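Trehalose monomycolate exporter MmpL3 (Mycobacterium tuberculosis, PDB 7NVH) probably exports trehalose monomycolate, a mycolic acid carrier for the cell envelope, across the inner membrane as a transporter of the RND permease clan. Local coordinates at residues A[40-48]-A[301-309]; A[102-112]-A[125-135]. All coordinates share one frame; numbering follows the deposited sequence.

Contact 1. Residues A[40-48]-A[301-309]; sequences QSGFYDDGS and LFPQGFLKS. With AV0 (Lauryl Maltose Neopentyl Glycol), chain B.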
loop_
_atom_site.group_PDB
_atom_site.type_symbol
_atom_site.label_atom_id
_atom_site.label_comp_id
_atom_site.label_asym_id
_atom_site.label_seq_id
_atom_site.Cartn_x
_atom_site.Cartn_y
_atom_site.Cartn_z
ATOM N N GLN A 40 -0.004 -6.262 -11.941
ATOM C CA GLN A 40 -0.130 -6.929 -10.651
ATOM C C GLN A 40 1.161 -7.607 -10.217
ATOM O O GLN A 40 1.166 -8.318 -9.206
ATOM C CB GLN A 40 -1.267 -7.953 -10.684
ATOM C CG GLN A 40 -1.117 -9.007 -11.760
ATOM C CD GLN A 40 -2.264 -9.990 -11.759
ATOM O OE1 GLN A 40 -3.370 -9.667 -11.334
ATOM N NE2 GLN A 40 -2.006 -11.202 -12.232
ATOM N N SER A 41 2.251 -7.408 -10.948
ATOM C CA SER A 41 3.534 -8.003 -10.618
ATOM C C SER A 41 4.428 -6.980 -9.932
ATOM O O SER A 41 4.338 -5.778 -10.190
ATOM C CB SER A 41 4.225 -8.538 -11.873
ATOM O OG SER A 41 4.687 -7.476 -12.689
ATOM N N GLY A 42 5.292 -7.471 -9.049
ATOM C CA GLY A 42 6.201 -6.601 -8.331
ATOM C C GLY A 42 6.322 -6.929 -6.859
ATOM O O GLY A 42 6.995 -6.213 -6.113
ATOM N N PHE A 43 5.675 -8.010 -6.425
ATOM C CA PHE A 43 5.753 -8.420 -5.029
ATOM C C PHE A 43 6.983 -9.254 -4.720
ATOM O O PHE A 43 7.168 -9.637 -3.560
ATOM C CB PHE A 43 4.504 -9.208 -4.639
ATOM C CG PHE A 43 3.337 -8.348 -4.280
ATOM C CD1 PHE A 43 3.325 -7.639 -3.094
ATOM C CD2 PHE A 43 2.249 -8.248 -5.125
ATOM C CE1 PHE A 43 2.254 -6.845 -2.760
ATOM C CE2 PHE A 43 1.175 -7.457 -4.795
ATOM C CZ PHE A 43 1.177 -6.753 -3.612
ATOM N N TYR A 44 7.819 -9.548 -5.708
ATOM C CA TYR A 44 8.941 -10.457 -5.537
ATOM C C TYR A 44 10.240 -9.758 -5.907
ATOM O O TYR A 44 10.277 -8.941 -6.832
ATOM C CB TYR A 44 8.755 -11.711 -6.393
ATOM C CG TYR A 44 7.520 -12.503 -6.035
ATOM C CD1 TYR A 44 7.097 -12.605 -4.719
ATOM C CD2 TYR A 44 6.772 -13.139 -7.013
ATOM C CE1 TYR A 44 5.968 -13.322 -4.386
ATOM C CE2 TYR A 44 5.642 -13.858 -6.689
ATOM C CZ TYR A 44 5.245 -13.945 -5.374
ATOM O OH TYR A 44 4.119 -14.662 -5.044
ATOM N N ASP A 45 11.304 -10.084 -5.175
ATOM C CA ASP A 45 12.632 -9.560 -5.464
ATOM C C ASP A 45 13.096 -10.082 -6.817
ATOM O O ASP A 45 13.479 -11.248 -6.937
ATOM C CB ASP A 45 13.609 -9.966 -4.357
ATOM C CG ASP A 45 14.990 -9.354 -4.524
ATOM O OD1 ASP A 45 15.286 -8.776 -5.590
ATOM O OD2 ASP A 45 15.794 -9.459 -3.575
ATOM N N ASP A 46 13.092 -9.221 -7.831
ATOM C CA ASP A 46 13.377 -9.642 -9.196
ATOM C C ASP A 46 14.831 -10.037 -9.414
ATOM O O ASP A 46 15.151 -10.590 -10.472
ATOM C CB ASP A 46 12.988 -8.534 -10.176
ATOM C CG ASP A 46 11.489 -8.324 -10.247
ATOM O OD1 ASP A 46 10.809 -9.103 -10.948
ATOM O OD2 ASP A 46 10.988 -7.381 -9.598
ATOM N N GLY A 47 15.715 -9.766 -8.457
ATOM C CA GLY A 47 17.086 -10.224 -8.526
ATOM C C GLY A 47 17.393 -11.449 -7.696
ATOM O O GLY A 47 18.562 -11.852 -7.627
ATOM N N SER A 48 16.397 -12.061 -7.063
ATOM C CA SER A 48 16.623 -13.205 -6.199
ATOM C C SER A 48 16.875 -14.462 -7.022
ATOM O O SER A 48 16.748 -14.476 -8.248
ATOM C CB SER A 48 15.433 -13.412 -5.267
ATOM O OG SER A 48 14.211 -13.325 -5.976
ATOM N N LEU A 301 15.114 1.812 -2.071
ATOM C CA LEU A 301 16.197 0.845 -1.952
ATOM C C LEU A 301 15.695 -0.590 -2.040
ATOM O O LEU A 301 16.456 -1.486 -2.416
ATOM C CB LEU A 301 16.943 1.058 -0.637
ATOM C CG LEU A 301 18.241 1.860 -0.725
ATOM C CD1 LEU A 301 17.982 3.251 -1.272
ATOM C CD2 LEU A 301 18.886 1.936 0.638
ATOM N N PHE A 302 14.435 -0.825 -1.694
ATOM C CA PHE A 302 13.900 -2.175 -1.716
ATOM C C PHE A 302 13.728 -2.649 -3.158
ATOM O O PHE A 302 13.339 -1.866 -4.029
ATOM C CB PHE A 302 12.567 -2.226 -0.978
ATOM C CG PHE A 302 12.680 -1.907 0.481
ATOM C CD1 PHE A 302 13.823 -2.232 1.184
ATOM C CD2 PHE A 302 11.653 -1.269 1.146
ATOM C CE1 PHE A 302 13.931 -1.936 2.522
ATOM C CE2 PHE A 302 11.758 -0.973 2.485
ATOM C CZ PHE A 302 12.900 -1.305 3.173
ATOM N N PRO A 303 14.007 -3.925 -3.440
ATOM C CA PRO A 303 13.966 -4.404 -4.828
ATOM C C PRO A 303 12.577 -4.759 -5.335
ATOM O O PRO A 303 12.434 -5.029 -6.535
ATOM C CB PRO A 303 14.861 -5.646 -4.783
ATOM C CG PRO A 303 14.689 -6.157 -3.396
ATOM C CD PRO A 303 14.495 -4.957 -2.510
ATOM N N GLN A 304 11.561 -4.773 -4.478
ATOM C CA GLN A 304 10.217 -5.116 -4.921
ATOM C C GLN A 304 9.682 -4.050 -5.866
ATOM O O GLN A 304 9.722 -2.856 -5.559
ATOM C CB GLN A 304 9.284 -5.267 -3.722
ATOM C CG GLN A 304 9.345 -6.623 -3.052
ATOM C CD GLN A 304 10.383 -6.681 -1.954
ATOM O OE1 GLN A 304 11.537 -6.309 -2.155
ATOM N NE2 GLN A 304 9.977 -7.149 -0.782
ATOM N N GLY A 305 9.174 -4.484 -7.022
ATOM C CA GLY A 305 8.578 -3.549 -7.959
ATOM C C GLY A 305 7.277 -2.952 -7.473
ATOM O O GLY A 305 6.862 -1.903 -7.974
ATOM N N PHE A 306 6.618 -3.607 -6.518
ATOM C CA PHE A 306 5.446 -3.022 -5.879
ATOM C C PHE A 306 5.822 -1.752 -5.128
ATOM O O PHE A 306 5.240 -0.684 -5.351
ATOM C CB PHE A 306 4.819 -4.058 -4.943
ATOM C CG PHE A 306 3.821 -3.499 -3.970
ATOM C CD1 PHE A 306 2.485 -3.403 -4.309
ATOM C CD2 PHE A 306 4.211 -3.108 -2.702
ATOM C CE1 PHE A 306 1.563 -2.906 -3.412
ATOM C CE2 PHE A 306 3.293 -2.606 -1.804
ATOM C CZ PHE A 306 1.967 -2.506 -2.159
ATOM N N LEU A 307 6.829 -1.845 -4.259
ATOM C CA LEU A 307 7.210 -0.702 -3.438
ATOM C C LEU A 307 7.780 0.427 -4.282
ATOM O O LEU A 307 7.541 1.601 -3.990
ATOM C CB LEU A 307 8.209 -1.140 -2.371
ATOM C CG LEU A 307 7.559 -1.823 -1.169
ATOM C CD1 LEU A 307 8.574 -2.093 -0.086
ATOM C CD2 LEU A 307 6.423 -0.972 -0.636
ATOM N N LYS A 308 8.535 0.097 -5.332
ATOM C CA LYS A 308 9.109 1.135 -6.180
ATOM C C LYS A 308 8.048 1.934 -6.921
ATOM O O LYS A 308 8.319 3.068 -7.327
ATOM C CB LYS A 308 10.087 0.522 -7.182
ATOM C CG LYS A 308 11.461 0.239 -6.607
ATOM C CD LYS A 308 12.407 -0.273 -7.674
ATOM C CE LYS A 308 13.776 -0.578 -7.093
ATOM N NZ LYS A 308 14.511 0.663 -6.731
ATOM N N SER A 309 6.854 1.377 -7.113
ATOM C CA SER A 309 5.771 2.117 -7.746
ATOM C C SER A 309 4.896 2.828 -6.724
ATOM O O SER A 309 4.432 3.946 -6.974
ATOM C CB SER A 309 4.915 1.181 -8.597
ATOM O OG SER A 309 4.135 0.330 -7.778
HETATM C C1 AV0 B . 1.519 -14.235 -9.282
HETATM O O1 AV0 B . 0.685 -14.150 -8.178
HETATM C C2 AV0 B . 2.290 -12.942 -9.461
HETATM O O2 AV0 B . 1.362 -11.875 -9.663
HETATM C C3 AV0 B . 3.213 -13.017 -10.639
HETATM O O3 AV0 B . 4.055 -11.831 -10.613
HETATM C C4 AV0 B . 4.077 -14.232 -10.652
HETATM O O4 AV0 B . 4.608 -14.432 -12.012
HETATM C C5 AV0 B . 3.351 -15.523 -10.268
HETATM O O5 AV0 B . 2.454 -15.370 -9.095
HETATM C C6 AV0 B . 4.366 -16.571 -9.952
HETATM O O6 AV0 B . 4.077 -17.129 -8.695
HETATM C CAA AV0 B . -5.023 -4.780 -6.043
HETATM C CAB AV0 B . -5.991 -24.858 -9.609
HETATM O OAI AV0 B . 6.741 -11.353 -10.192
HETATM O OAJ AV0 B . -1.777 -25.240 -1.558
HETATM O OAL AV0 B . 0.412 -17.582 0.045
HETATM O OAN AV0 B . -0.508 -21.792 -3.834
HETATM O OAP AV0 B . -1.546 -20.015 -5.747
HETATM O OAQ AV0 B . 9.305 -15.092 -11.702
HETATM O OAR AV0 B . -0.382 -24.062 1.291
HETATM O OAS AV0 B . 7.917 -12.720 -14.082
HETATM O OAT AV0 B . -0.602 -21.604 2.785
HETATM O OAU AV0 B . 6.795 -15.972 -12.854
HETATM O OAV AV0 B . -0.661 -19.329 1.169
HETATM C CAW AV0 B . -4.709 -6.132 -6.658
HETATM C CAX AV0 B . -6.602 -23.661 -8.813
HETATM C CAY AV0 B . -3.220 -6.226 -6.950
HETATM C CAZ AV0 B . -5.463 -22.718 -8.335
HETATM C CBA AV0 B . -2.852 -7.681 -7.244
HETATM C CBB AV0 B . -6.077 -21.578 -7.491
HETATM C CBC AV0 B . -3.366 -8.576 -6.100
HETATM C CBD AV0 B . -4.946 -20.705 -6.860
HETATM C CBE AV0 B . -2.689 -9.982 -6.194
HETATM C CBF AV0 B . -5.543 -19.346 -6.439
HETATM C CBG AV0 B . -2.960 -10.614 -7.626
HETATM C CBH AV0 B . -4.397 -18.409 -5.899
HETATM C CBI AV0 B . -1.794 -11.613 -7.977
HETATM C CBJ AV0 B . -4.593 -16.979 -6.483
HETATM C CBK AV0 B . -2.251 -13.108 -7.670
HETATM C CBL AV0 B . -3.406 -16.056 -6.037
HETATM C CBM AV0 B . 7.745 -11.798 -11.076
HETATM C CBN AV0 B . -2.468 -24.251 -0.834
HETATM C CBP AV0 B . 0.988 -18.002 -1.171
HETATM C CBQ AV0 B . -1.381 -13.708 -6.489
HETATM C CBR AV0 B . -2.386 -15.943 -7.222
HETATM C CBS AV0 B . 0.014 -15.394 -7.907
HETATM C CBT AV0 B . -0.509 -15.940 -5.436
HETATM O OBV AV0 B . -0.567 -17.370 -5.600
HETATM O OBX AV0 B . 0.005 -17.610 -3.338
HETATM O OBY AV0 B . 6.583 -13.913 -10.849
HETATM O OBZ AV0 B . -2.178 -21.859 -1.114
HETATM O OCB AV0 B . -0.151 -20.717 -1.232
HETATM C CCC AV0 B . 7.916 -13.279 -10.939
HETATM C CCD AV0 B . -1.549 -23.071 -0.577
HETATM C CCF AV0 B . -0.101 -18.437 -2.123
HETATM C CCH AV0 B . -0.817 -20.388 -3.524
HETATM C CCJ AV0 B . -0.845 -18.092 -4.442
HETATM C CCL AV0 B . -0.619 -19.581 -4.731
HETATM C CCM AV0 B . -1.079 -15.234 -6.761
HETATM C CCN AV0 B . 8.756 -13.818 -12.101
HETATM C CCO AV0 B . -1.267 -22.983 0.924
HETATM C CCQ AV0 B . 0.068 -19.929 -2.417
HETATM C CCR AV0 B . 5.879 -13.862 -12.141
HETATM C CCS AV0 B . -1.436 -20.634 -0.739
HETATM C CCT AV0 B . 8.027 -14.010 -13.379
HETATM C CCU AV0 B . -0.629 -21.696 1.319
HETATM C CCV AV0 B . 6.669 -14.590 -13.218
HETATM C CCW AV0 B . -1.351 -20.543 0.783
#
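Loop packing against the start of a transmembrane helix joins 40-48 to 301-309: a backbone hydrogen bond and a stack of two phenylalanines hold the loop that follows strand 38-39 to the first turn of helix 305-336. Phe-306 N donates to Gly-42 O at 2.7 Å, with an N-H...O angle of 159°. The donor stands above the carbonyl plane, not on a lone pair. The CA atoms of Gly-42 and Gly-305 face each other at 3.9 Å.

Next to this bond the rings of Phe-43 and Phe-306 form an offset stack, centroids 4.7 Å apart and planes at 19°. Phe-43 CE1 lies over one face of the Phe-306 ring near its rim, and Phe-43 CZ comes within 3.7 Å of Phe-306 CD1. Phe-306 reaches this position with CG anti to its backbone N (chi1 165°). Further along the loop, the carboxylate of Asp-45 lies against the Pro-303 ring, its OD1 3.3 Å from Pro-303 CB. The same OD1 accepts from Gly-47 N at 3.1 Å, an Asx turn that ties the carboxylate to its own loop.

Lauryl maltose neopentyl glycol lies on the side of the loop away from 301-309: Ser-41 CB is 3.5 Å from its O3, and Tyr-44 CD2 is 3.6 Å from its OAI. Gln-40 borders its alkyl chain, while Gln-40 NE2 hydrogen-bonds to Asp-139 OD2.

His-234, in strand 233-234 beside 38-39, meets both phenylalanine rings, edge-to-face with Phe-306. Pro-625 of helix 624-654 touches Phe-43, Gln-304 and Phe-306, and helix 544-556 packs against Tyr-44 through Leu-547 and Glu-548.

Contact 2. Residues A[102-112]-A[125-135]; sequences PDQVLGWAGYL and KKYTFVSIPLK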
loop_
_atom_site.group_PDB
_atom_site.type_symbol
_atom_site.label_atom_id
_atom_site.label_comp_id
_atom_site.label_asym_id
_atom_site.label_seq_id
_atom_site.Cartn_x
_atom_site.Cartn_y
_atom_site.Cartn_z
ATOM N N PRO A 102 -11.466 -17.650 -29.745
ATOM C CA PRO A 102 -10.196 -18.293 -30.106
ATOM C C PRO A 102 -8.977 -17.488 -29.707
ATOM O O PRO A 102 -7.882 -18.054 -29.621
ATOM C CB PRO A 102 -10.289 -18.438 -31.634
ATOM C CG PRO A 102 -11.659 -17.926 -32.021
ATOM C CD PRO A 102 -12.109 -17.039 -30.915
ATOM N N ASP A 103 -9.130 -16.191 -29.458
ATOM C CA ASP A 103 -8.006 -15.337 -29.110
ATOM C C ASP A 103 -7.698 -15.334 -27.620
ATOM O O ASP A 103 -6.687 -14.752 -27.216
ATOM C CB ASP A 103 -8.274 -13.903 -29.576
ATOM C CG ASP A 103 -8.147 -13.746 -31.077
ATOM O OD1 ASP A 103 -7.593 -14.656 -31.729
ATOM O OD2 ASP A 103 -8.601 -12.710 -31.607
ATOM N N GLN A 104 -8.534 -15.964 -26.801
ATOM C CA GLN A 104 -8.323 -15.999 -25.363
ATOM C C GLN A 104 -8.264 -17.401 -24.780
ATOM O O GLN A 104 -7.545 -17.611 -23.804
ATOM C CB GLN A 104 -9.427 -15.218 -24.639
ATOM C CG GLN A 104 -9.316 -13.715 -24.771
ATOM C CD GLN A 104 -10.133 -13.171 -25.918
ATOM O OE1 GLN A 104 -10.969 -13.870 -26.485
ATOM N NE2 GLN A 104 -9.900 -11.911 -26.264
ATOM N N VAL A 105 -8.989 -18.360 -25.346
ATOM C CA VAL A 105 -9.100 -19.700 -24.782
ATOM C C VAL A 105 -8.140 -20.620 -25.520
ATOM O O VAL A 105 -8.295 -20.859 -26.722
ATOM C CB VAL A 105 -10.540 -20.224 -24.867
ATOM C CG1 VAL A 105 -10.621 -21.629 -24.307
ATOM C CG2 VAL A 105 -11.480 -19.297 -24.122
ATOM N N LEU A 106 -7.150 -21.142 -24.796
ATOM C CA LEU A 106 -6.204 -22.076 -25.396
ATOM C C LEU A 106 -6.832 -23.449 -25.597
ATOM O O LEU A 106 -6.590 -24.106 -26.615
ATOM C CB LEU A 106 -4.955 -22.178 -24.523
ATOM C CG LEU A 106 -3.749 -22.902 -25.117
ATOM C CD1 LEU A 106 -3.173 -22.110 -26.275
ATOM C CD2 LEU A 106 -2.697 -23.137 -24.051
ATOM N N GLY A 107 -7.635 -23.895 -24.641
ATOM C CA GLY A 107 -8.261 -25.198 -24.745
ATOM C C GLY A 107 -9.080 -25.485 -23.510
ATOM O O GLY A 107 -9.429 -24.575 -22.758
ATOM N N TRP A 108 -9.400 -26.763 -23.313
ATOM C CA TRP A 108 -10.025 -27.202 -22.073
ATOM C C TRP A 108 -9.856 -28.707 -21.946
ATOM O O TRP A 108 -10.058 -29.440 -22.918
ATOM C CB TRP A 108 -11.508 -26.818 -22.014
ATOM C CG TRP A 108 -12.388 -27.568 -22.957
ATOM C CD1 TRP A 108 -12.591 -27.300 -24.275
ATOM C CD2 TRP A 108 -13.205 -28.700 -22.647
ATOM N NE1 TRP A 108 -13.475 -28.200 -24.809
ATOM C CE2 TRP A 108 -13.867 -29.071 -23.830
ATOM C CE3 TRP A 108 -13.437 -29.439 -21.485
ATOM C CZ2 TRP A 108 -14.747 -30.146 -23.886
ATOM C CZ3 TRP A 108 -14.309 -30.508 -21.542
ATOM C CH2 TRP A 108 -14.954 -30.850 -22.733
ATOM N N ALA A 109 -9.473 -29.158 -20.755
ATOM C CA ALA A 109 -9.292 -30.573 -20.471
ATOM C C ALA A 109 -10.012 -30.910 -19.178
ATOM O O ALA A 109 -9.817 -30.232 -18.164
ATOM C CB ALA A 109 -7.809 -30.932 -20.362
ATOM N N GLY A 110 -10.833 -31.954 -19.210
ATOM C CA GLY A 110 -11.594 -32.336 -18.039
ATOM C C GLY A 110 -12.082 -33.762 -18.149
ATOM O O GLY A 110 -11.833 -34.457 -19.136
ATOM N N TYR A 111 -12.786 -34.196 -17.102
ATOM C CA TYR A 111 -13.346 -35.542 -17.089
ATOM C C TYR A 111 -14.407 -35.723 -18.164
ATOM O O TYR A 111 -14.510 -36.804 -18.752
ATOM C CB TYR A 111 -13.927 -35.853 -15.710
ATOM C CG TYR A 111 -14.612 -37.197 -15.624
ATOM C CD1 TYR A 111 -13.885 -38.349 -15.388
ATOM C CD2 TYR A 111 -15.985 -37.310 -15.774
ATOM C CE1 TYR A 111 -14.502 -39.576 -15.309
ATOM C CE2 TYR A 111 -16.609 -38.533 -15.698
ATOM C CZ TYR A 111 -15.862 -39.663 -15.465
ATOM O OH TYR A 111 -16.479 -40.888 -15.386
ATOM N N LEU A 112 -15.210 -34.688 -18.427
ATOM C CA LEU A 112 -16.257 -34.798 -19.437
ATOM C C LEU A 112 -15.678 -35.070 -20.816
ATOM O O LEU A 112 -16.362 -35.631 -21.678
ATOM C CB LEU A 112 -17.100 -33.526 -19.469
ATOM C CG LEU A 112 -17.848 -33.161 -18.190
ATOM C CD1 LEU A 112 -17.052 -32.155 -17.377
ATOM C CD2 LEU A 112 -19.229 -32.624 -18.514
ATOM N N LYS A 125 -19.662 -38.987 -8.080
ATOM C CA LYS A 125 -20.019 -38.541 -9.423
ATOM C C LYS A 125 -21.181 -37.552 -9.378
ATOM O O LYS A 125 -22.249 -37.783 -9.939
ATOM C CB LYS A 125 -20.350 -39.731 -10.329
ATOM C CG LYS A 125 -19.178 -40.646 -10.630
ATOM C CD LYS A 125 -17.975 -39.871 -11.116
ATOM C CE LYS A 125 -16.967 -40.802 -11.747
ATOM N NZ LYS A 125 -17.650 -41.865 -12.532
ATOM N N LYS A 126 -20.962 -36.447 -8.676
ATOM C CA LYS A 126 -21.937 -35.368 -8.668
ATOM C C LYS A 126 -21.306 -33.993 -8.803
ATOM O O LYS A 126 -22.040 -33.005 -8.878
ATOM C CB LYS A 126 -22.792 -35.417 -7.395
ATOM C CG LYS A 126 -23.862 -36.489 -7.440
ATOM C CD LYS A 126 -24.766 -36.441 -6.231
ATOM C CE LYS A 126 -25.836 -37.510 -6.329
ATOM N NZ LYS A 126 -25.229 -38.868 -6.378
ATOM N N TYR A 127 -19.984 -33.898 -8.838
ATOM C CA TYR A 127 -19.296 -32.655 -9.130
ATOM C C TYR A 127 -18.131 -32.976 -10.047
ATOM O O TYR A 127 -17.477 -34.007 -9.887
ATOM C CB TYR A 127 -18.783 -31.975 -7.859
ATOM C CG TYR A 127 -19.799 -31.106 -7.160
ATOM C CD1 TYR A 127 -19.742 -29.727 -7.255
ATOM C CD2 TYR A 127 -20.798 -31.667 -6.382
ATOM C CE1 TYR A 127 -20.662 -28.932 -6.612
ATOM C CE2 TYR A 127 -21.720 -30.881 -5.736
ATOM C CZ TYR A 127 -21.648 -29.516 -5.853
ATOM O OH TYR A 127 -22.569 -28.725 -5.207
ATOM N N THR A 128 -17.881 -32.096 -11.011
ATOM C CA THR A 128 -16.748 -32.256 -11.906
ATOM C C THR A 128 -16.296 -30.878 -12.350
ATOM O O THR A 128 -17.053 -29.909 -12.288
ATOM C CB THR A 128 -17.095 -33.124 -13.117
ATOM O OG1 THR A 128 -15.956 -33.218 -13.978
ATOM C CG2 THR A 128 -18.245 -32.515 -13.885
ATOM N N PHE A 129 -15.049 -30.797 -12.794
ATOM C CA PHE A 129 -14.499 -29.529 -13.238
ATOM C C PHE A 129 -13.629 -29.748 -14.464
ATOM O O PHE A 129 -13.111 -30.843 -14.693
ATOM C CB PHE A 129 -13.693 -28.841 -12.129
ATOM C CG PHE A 129 -12.322 -29.408 -11.928
ATOM C CD1 PHE A 129 -11.204 -28.694 -12.310
ATOM C CD2 PHE A 129 -12.147 -30.643 -11.340
ATOM C CE1 PHE A 129 -9.943 -29.206 -12.119
ATOM C CE2 PHE A 129 -10.888 -31.157 -11.146
ATOM C CZ PHE A 129 -9.786 -30.440 -11.537
ATOM N N VAL A 130 -13.492 -28.691 -15.258
ATOM C CA VAL A 130 -12.602 -28.676 -16.406
ATOM C C VAL A 130 -11.668 -27.489 -16.256
ATOM O O VAL A 130 -12.018 -26.472 -15.649
ATOM C CB VAL A 130 -13.368 -28.602 -17.743
ATOM C CG1 VAL A 130 -14.280 -29.800 -17.894
ATOM C CG2 VAL A 130 -14.163 -27.317 -17.824
ATOM N N SER A 131 -10.468 -27.625 -16.801
ATOM C CA SER A 131 -9.456 -26.583 -16.731
ATOM C C SER A 131 -9.393 -25.876 -18.075
ATOM O O SER A 131 -9.192 -26.522 -19.106
ATOM C CB SER A 131 -8.095 -27.169 -16.366
ATOM O OG SER A 131 -7.119 -26.150 -16.259
ATOM N N ILE A 132 -9.562 -24.558 -18.062
ATOM C CA ILE A 132 -9.503 -23.770 -19.290
ATOM C C ILE A 132 -8.197 -22.984 -19.311
ATOM O O ILE A 132 -8.060 -21.990 -18.585
ATOM C CB ILE A 132 -10.711 -22.829 -19.420
ATOM C CG1 ILE A 132 -12.010 -23.620 -19.582
ATOM C CG2 ILE A 132 -10.533 -21.893 -20.597
ATOM C CD1 ILE A 132 -12.723 -23.909 -18.286
ATOM N N PRO A 133 -7.210 -23.398 -20.099
ATOM C CA PRO A 133 -6.020 -22.565 -20.281
ATOM C C PRO A 133 -6.353 -21.297 -21.047
ATOM O O PRO A 133 -7.253 -21.270 -21.888
ATOM C CB PRO A 133 -5.078 -23.469 -21.084
ATOM C CG PRO A 133 -5.574 -24.850 -20.824
ATOM C CD PRO A 133 -7.054 -24.712 -20.737
ATOM N N LEU A 134 -5.608 -20.240 -20.750
ATOM C CA LEU A 134 -5.813 -18.940 -21.369
ATOM C C LEU A 134 -4.562 -18.523 -22.126
ATOM O O LEU A 134 -3.444 -18.671 -21.626
ATOM C CB LEU A 134 -6.157 -17.882 -20.325
ATOM C CG LEU A 134 -7.545 -17.966 -19.702
ATOM C CD1 LEU A 134 -7.631 -17.016 -18.533
ATOM C CD2 LEU A 134 -8.610 -17.644 -20.726
ATOM N N LYS A 135 -4.757 -17.997 -23.330
ATOM C CA LYS A 135 -3.639 -17.498 -24.115
ATOM C C LYS A 135 -3.066 -16.236 -23.483
ATOM O O LYS A 135 -3.769 -15.468 -22.822
ATOM C CB LYS A 135 -4.078 -17.211 -25.548
ATOM C CG LYS A 135 -3.967 -18.403 -26.472
ATOM C CD LYS A 135 -4.399 -18.045 -27.876
ATOM C CE LYS A 135 -4.529 -19.284 -28.739
ATOM N NZ LYS A 135 -5.949 -19.587 -29.060
#
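Trp-108, Gly-110 and Leu-112 gather round Val-130 CG1 in the compact middle of this antiparallel pairing. The methyl meets the Trp-108 ring at its edge, near the ring plane, 3.7 Å from CE3, and also reaches Leu-112 CD1 at 3.7 Å. Leu-94 of helix 84-94 covers both Trp-108 and Val-130. Ala-109, on the solvent side, and Ser-131 form a hydrogen-bonded pair: Ser-131 N to Ala-109 O is nearly straight (3.0 Å, 178°), and Ala-109 N returns a bond to Ser-131 O in the carbonyl plane. Val-105 CG1 extends the apolar side to Ile-132 CG2.

Past Trp-108 the register slips by one residue, and the pairing resumes around buried Val-105 and Leu-134, where Leu-106 N donates to Pro-133 O and Lys-135 N to Gln-104 O. Only beyond this does the contact open to solvent, at Pro-102 and Asp-103. The Lys-135 chain crosses that of Leu-106 at about a right angle, its CG near Leu-106 CD1; its NZ is modelled implausibly close to Pro-102 O, a doubtful bond.

At the other end Lys-125, its chain bent at chi2 (-51°) and again at chi4, brings NZ to Tyr-111 OH at 3.2 Å. That hydroxyl also hydrogen-bonds to Asp-82 OD1. Thr-128 OG1 lies near Tyr-111 CB but hydrogen-bonds to Met-120 O.

The short, weakly bonded strand 109-110 is the outermost strand, within this chain, of a four-stranded antiparallel sheet of order 109-110, 127-131, 70-74, 162-164, backed by helix 84-94, an alpha/beta arrangement consistent with the porter domains of RND transporters.

Contact 2 is nested along the chain inside the loop closed by contact 1, yet their centres lie 33 Å apart and they do not touch. Both are partly buried. Contact 1 lies deeper in the molecule, with mostly buried touching residues, and joins a connecting loop to a long helix through one backbone hydrogen bond and aromatic stacking. Contact 2 is peripheral, with Val-130 and Trp-108 buried but Pro-102, Asp-103 and Ala-109 exposed; it buries more than twice the area and relies on four backbone hydrogen bonds, two in the strand pair and two in the loops beyond it. They share no helix or strand. The detergent borders contact 1 directly but not contact 2.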